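Side-chain contacts in aminotransferase (Bacillus subtilis, PDB 6L1O), which catalyses a pyridoxal-5'-phosphate-dependent amino-group transfer in the biosynthesis of the dipeptide antibiotic bacilysin: residues K295-Y298 with K299-D303; K217-S220 with F221-E225. All coordinates share one frame; numbering follows the deposited sequence.

Contact 1 (K295-Y298 with K299-D303); sequences KRIY and KERID
Ile297 and Arg301 run alongside each other, pointing the same way, and the CG2 methyl of Ile297 lies over one face of the Arg301 guanidinium, offset toward its rim, 3.6 Å from NE of Arg301. That methyl branch stands anti to the backbone N of Ile297, while CG1 is anti to the carbonyl carbon (chi1 -69°). NH1 of Arg301 comes to the ring edge of Tyr298 near the ring plane, 4.0 Å from CE1 of Tyr298, with ring and guanidinium planes 72° apart. The scaffold is alpha-helix 289-313, probably the long helix that leads into the small domain of a fold-type I aminotransferase. Its i to i+4 bonds include Arg301 N to Ile297 O (3.0 Å) and Ile302 N to Tyr298 O (2.9 Å). Lys299 bends at chi2 (56°), and its NZ reaches the syn lone pair of Asp303 OD1 at 2.7 Å in a salt bridge; Lys319 is a second cation for that carboxylate. NH1 of Arg301 makes a salt bridge with Asp43 OD1 and a hydrogen bond to Met370 O. Phe212 meets Tyr298 edge-to-face, and Phe324 packs against it as well.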
loop_
_atom_site.group_PDB
_atom_site.type_symbol
_atom_site.label_atom_id
_atom_site.label_comp_id
_atom_site.label_asym_id
_atom_site.label_seq_id
_atom_site.Cartn_x
_atom_site.Cartn_y
_atom_site.Cartn_z
ATOM N N LYS B 295 -26.943 1.295 -9.618
ATOM C CA LYS B 295 -27.107 2.265 -10.673
ATOM C C LYS B 295 -28.506 2.958 -10.732
ATOM O O LYS B 295 -28.604 4.167 -11.007
ATOM C CB LYS B 295 -26.830 1.585 -12.012
ATOM C CG LYS B 295 -26.915 2.572 -13.186
ATOM C CD LYS B 295 -26.142 2.038 -14.365
ATOM C CE LYS B 295 -27.048 1.277 -15.331
ATOM N NZ LYS B 295 -26.312 1.008 -16.592
ATOM N N ARG B 296 -29.572 2.201 -10.467
ATOM C CA ARG B 296 -30.913 2.748 -10.517
ATOM C C ARG B 296 -31.159 3.652 -9.324
ATOM O O ARG B 296 -31.856 4.652 -9.465
ATOM C CB ARG B 296 -32.009 1.654 -10.573
ATOM C CG ARG B 296 -32.044 0.779 -11.811
ATOM C CD ARG B 296 -33.358 -0.023 -11.880
ATOM N NE ARG B 296 -33.403 -1.118 -10.886
ATOM C CZ ARG B 296 -32.837 -2.313 -11.065
ATOM N NH1 ARG B 296 -32.275 -2.611 -12.242
ATOM N NH2 ARG B 296 -32.920 -3.240 -10.144
ATOM N N ILE B 297 -30.579 3.341 -8.168
ATOM C CA ILE B 297 -30.609 4.232 -7.004
ATOM C C ILE B 297 -29.988 5.592 -7.346
ATOM O O ILE B 297 -30.577 6.658 -7.037
ATOM C CB ILE B 297 -29.937 3.645 -5.779
ATOM C CG1 ILE B 297 -30.775 2.463 -5.229
ATOM C CG2 ILE B 297 -29.723 4.680 -4.681
ATOM C CD1 ILE B 297 -30.077 1.551 -4.254
ATOM N N TYR B 298 -28.770 5.554 -7.924
ATOM C CA TYR B 298 -28.117 6.823 -8.269
ATOM C C TYR B 298 -28.922 7.602 -9.290
ATOM O O TYR B 298 -29.065 8.835 -9.138
ATOM C CB TYR B 298 -26.667 6.560 -8.742
ATOM C CG TYR B 298 -25.766 6.118 -7.617
ATOM C CD1 TYR B 298 -25.862 6.677 -6.349
ATOM C CD2 TYR B 298 -24.808 5.115 -7.808
ATOM C CE1 TYR B 298 -25.026 6.293 -5.335
ATOM C CE2 TYR B 298 -23.981 4.718 -6.808
ATOM C CZ TYR B 298 -24.072 5.290 -5.573
ATOM O OH TYR B 298 -23.209 4.927 -4.559
ATOM N N LYS B 299 -29.448 6.919 -10.315
ATOM C CA LYS B 299 -30.240 7.580 -11.340
ATOM C C LYS B 299 -31.513 8.249 -10.743
ATOM O O LYS B 299 -31.871 9.354 -11.110
ATOM C CB LYS B 299 -30.595 6.593 -12.468
ATOM C CG LYS B 299 -31.461 7.137 -13.608
ATOM C CD LYS B 299 -30.843 8.369 -14.251
ATOM C CE LYS B 299 -31.688 8.873 -15.442
ATOM N NZ LYS B 299 -31.477 10.323 -15.676
ATOM N N GLU B 300 -32.155 7.574 -9.805
ATOM C CA GLU B 300 -33.301 8.154 -9.136
ATOM C C GLU B 300 -32.927 9.400 -8.345
ATOM O O GLU B 300 -33.667 10.376 -8.326
ATOM C CB GLU B 300 -33.937 7.127 -8.232
ATOM C CG GLU B 300 -35.009 7.608 -7.275
ATOM C CD GLU B 300 -36.227 8.185 -7.953
ATOM O OE1 GLU B 300 -36.552 7.752 -9.096
ATOM O OE2 GLU B 300 -36.877 9.077 -7.325
ATOM N N ARG B 301 -31.799 9.371 -7.661
ATOM C CA ARG B 301 -31.353 10.509 -6.861
ATOM C C ARG B 301 -31.055 11.669 -7.789
ATOM O O ARG B 301 -31.437 12.775 -7.514
ATOM C CB ARG B 301 -30.109 10.161 -6.015
ATOM C CG ARG B 301 -30.426 9.253 -4.851
ATOM C CD ARG B 301 -29.167 8.809 -4.145
ATOM N NE ARG B 301 -29.469 7.899 -3.031
ATOM C CZ ARG B 301 -28.557 7.363 -2.240
ATOM N NH1 ARG B 301 -27.258 7.678 -2.376
ATOM N NH2 ARG B 301 -28.934 6.601 -1.260
ATOM N N ILE B 302 -30.379 11.387 -8.901
ATOM C CA ILE B 302 -30.067 12.377 -9.910
ATOM C C ILE B 302 -31.332 13.034 -10.462
ATOM O O ILE B 302 -31.430 14.273 -10.510
ATOM C CB ILE B 302 -29.264 11.764 -11.060
ATOM C CG1 ILE B 302 -27.826 11.515 -10.591
ATOM C CG2 ILE B 302 -29.287 12.673 -12.292
ATOM C CD1 ILE B 302 -27.074 10.578 -11.532
ATOM N N ASP B 303 -32.299 12.217 -10.828
ATOM C CA ASP B 303 -33.572 12.725 -11.329
ATOM C C ASP B 303 -34.334 13.543 -10.284
ATOM O O ASP B 303 -34.791 14.666 -10.585
ATOM C CB ASP B 303 -34.421 11.591 -11.852
ATOM C CG ASP B 303 -33.869 10.987 -13.132
ATOM O OD1 ASP B 303 -32.808 11.429 -13.637
ATOM O OD2 ASP B 303 -34.492 10.044 -13.646
#

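Contact 2 (K217-S220 with F221-E225); sequences KPAS and FLEAE
Ser220 and Glu223 meet round the start of the 3-10 turn 221-223, where an ST turn is joined by a bond from the serine's backbone to the glutamate side chain. The OG of Ser220, set anti to the backbone N (chi1 157°), accepts the amide of Leu222 at 2.9 Å from Leu222 N, the i to i+2 bond that defines the ST turn. The carbonyl of the same serine accepts Glu223 N (3.0 Å to Ser220 O) in the i to i+3 bond of the 3-10 turn, with the donor 57° out of the carbonyl plane. CB of Glu223 points toward 217-220, CG is anti to the carbonyl carbon (chi1 -75°), and the straight chain beyond CG runs back to the serine's own amide and alongside Ala219, whose CB is 4.0 Å from Glu223 OE2. The ring of Phe221 packs against Leu203 and His205 of strand 202-206 and Ala227 and Val230 of helix 227-230. Glu233 bonds through OE2 to Ser220 OG and through OE1 to Phe221 N, so one carboxylate holds both the serine hydroxyl and the first amide of the turn. The bond from Ser220 N reaches Glu223 OE2 at 3.2 Å, from above the carboxylate plane.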
loop_
_atom_site.group_PDB
_atom_site.type_symbol
_atom_site.label_atom_id
_atom_site.label_comp_id
_atom_site.label_asym_id
_atom_site.label_seq_id
_atom_site.Cartn_x
_atom_site.Cartn_y
_atom_site.Cartn_z
ATOM N N LYS B 217 -24.518 0.261 -21.559
ATOM C CA LYS B 217 -23.354 -0.403 -20.977
ATOM C C LYS B 217 -22.082 0.423 -21.277
ATOM O O LYS B 217 -21.859 0.830 -22.421
ATOM C CB LYS B 217 -23.208 -1.814 -21.549
ATOM N N PRO B 218 -21.261 0.701 -20.261
ATOM C CA PRO B 218 -20.037 1.473 -20.534
ATOM C C PRO B 218 -19.056 0.593 -21.281
ATOM O O PRO B 218 -19.060 -0.628 -21.058
ATOM C CB PRO B 218 -19.505 1.807 -19.120
ATOM C CG PRO B 218 -20.650 1.532 -18.200
ATOM C CD PRO B 218 -21.405 0.421 -18.814
ATOM N N ALA B 219 -18.325 1.183 -22.220
ATOM C CA ALA B 219 -17.227 0.509 -22.900
ATOM C C ALA B 219 -15.933 0.618 -22.069
ATOM O O ALA B 219 -15.623 1.691 -21.533
ATOM C CB ALA B 219 -17.024 1.092 -24.284
ATOM N N SER B 220 -15.211 -0.491 -21.948
ATOM C CA SER B 220 -13.845 -0.486 -21.435
ATOM C C SER B 220 -12.889 0.053 -22.524
ATOM O O SER B 220 -13.033 -0.240 -23.724
ATOM C CB SER B 220 -13.429 -1.889 -21.013
ATOM O OG SER B 220 -11.982 -2.048 -21.016
ATOM N N PHE B 221 -11.889 0.813 -22.110
ATOM C CA PHE B 221 -10.774 1.189 -22.989
ATOM C C PHE B 221 -10.214 -0.034 -23.738
ATOM O O PHE B 221 -9.838 0.035 -24.934
ATOM C CB PHE B 221 -9.687 1.882 -22.134
ATOM C CG PHE B 221 -8.357 2.074 -22.820
ATOM C CD1 PHE B 221 -8.243 2.830 -23.976
ATOM C CD2 PHE B 221 -7.198 1.508 -22.283
ATOM C CE1 PHE B 221 -7.012 2.996 -24.606
ATOM C CE2 PHE B 221 -5.969 1.683 -22.887
ATOM C CZ PHE B 221 -5.886 2.403 -24.073
ATOM N N LEU B 222 -10.169 -1.166 -23.056
ATOM C CA LEU B 222 -9.584 -2.368 -23.618
ATOM C C LEU B 222 -10.406 -3.017 -24.732
ATOM O O LEU B 222 -9.985 -3.995 -25.297
ATOM C CB LEU B 222 -9.286 -3.394 -22.522
ATOM C CG LEU B 222 -8.293 -2.928 -21.443
ATOM C CD1 LEU B 222 -8.123 -4.071 -20.476
ATOM C CD2 LEU B 222 -6.939 -2.536 -22.035
ATOM N N GLU B 223 -11.600 -2.493 -25.003
ATOM C CA GLU B 223 -12.342 -2.833 -26.202
ATOM C C GLU B 223 -11.733 -2.264 -27.493
ATOM O O GLU B 223 -11.896 -2.826 -28.549
ATOM C CB GLU B 223 -13.805 -2.415 -26.064
ATOM C CG GLU B 223 -14.567 -3.360 -25.137
ATOM C CD GLU B 223 -16.001 -2.929 -24.889
ATOM O OE1 GLU B 223 -16.707 -2.697 -25.899
ATOM O OE2 GLU B 223 -16.425 -2.830 -23.694
ATOM N N ALA B 224 -11.006 -1.163 -27.397
ATOM C CA ALA B 224 -10.386 -0.547 -28.557
ATOM C C ALA B 224 -9.227 -1.368 -29.101
ATOM O O ALA B 224 -8.466 -1.948 -28.339
ATOM C CB ALA B 224 -9.897 0.834 -28.198
ATOM N N GLU B 225 -9.122 -1.442 -30.432
ATOM C CA GLU B 225 -7.957 -2.019 -31.100
ATOM C C GLU B 225 -6.704 -1.263 -30.659
ATOM O O GLU B 225 -6.691 -0.031 -30.612
ATOM C CB GLU B 225 -8.099 -1.920 -32.634
#

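Contacts 1 and 2 lie in series along the chain, 217-225 before 295-303, with centres 24 Å apart and nearest atoms about 5 Å apart, so they do not touch. The connection between them is indirect: the loop after strand 202-206 carries Glu213, whose carbonyl receives Lys295 NZ of contact 1 and against which the Pro218 side chain of contact 2 rests. The same loop carries Tyr209 of the cofactor pocket, whose side chain is about 8 Å from those of both Tyr298 and Pro218. No residue of either contact belongs to the cofactor pocket: bound pyridoxal-5'-phosphate lies about 11 Å from the Tyr298 side chain and about 13 Å from that of Phe221.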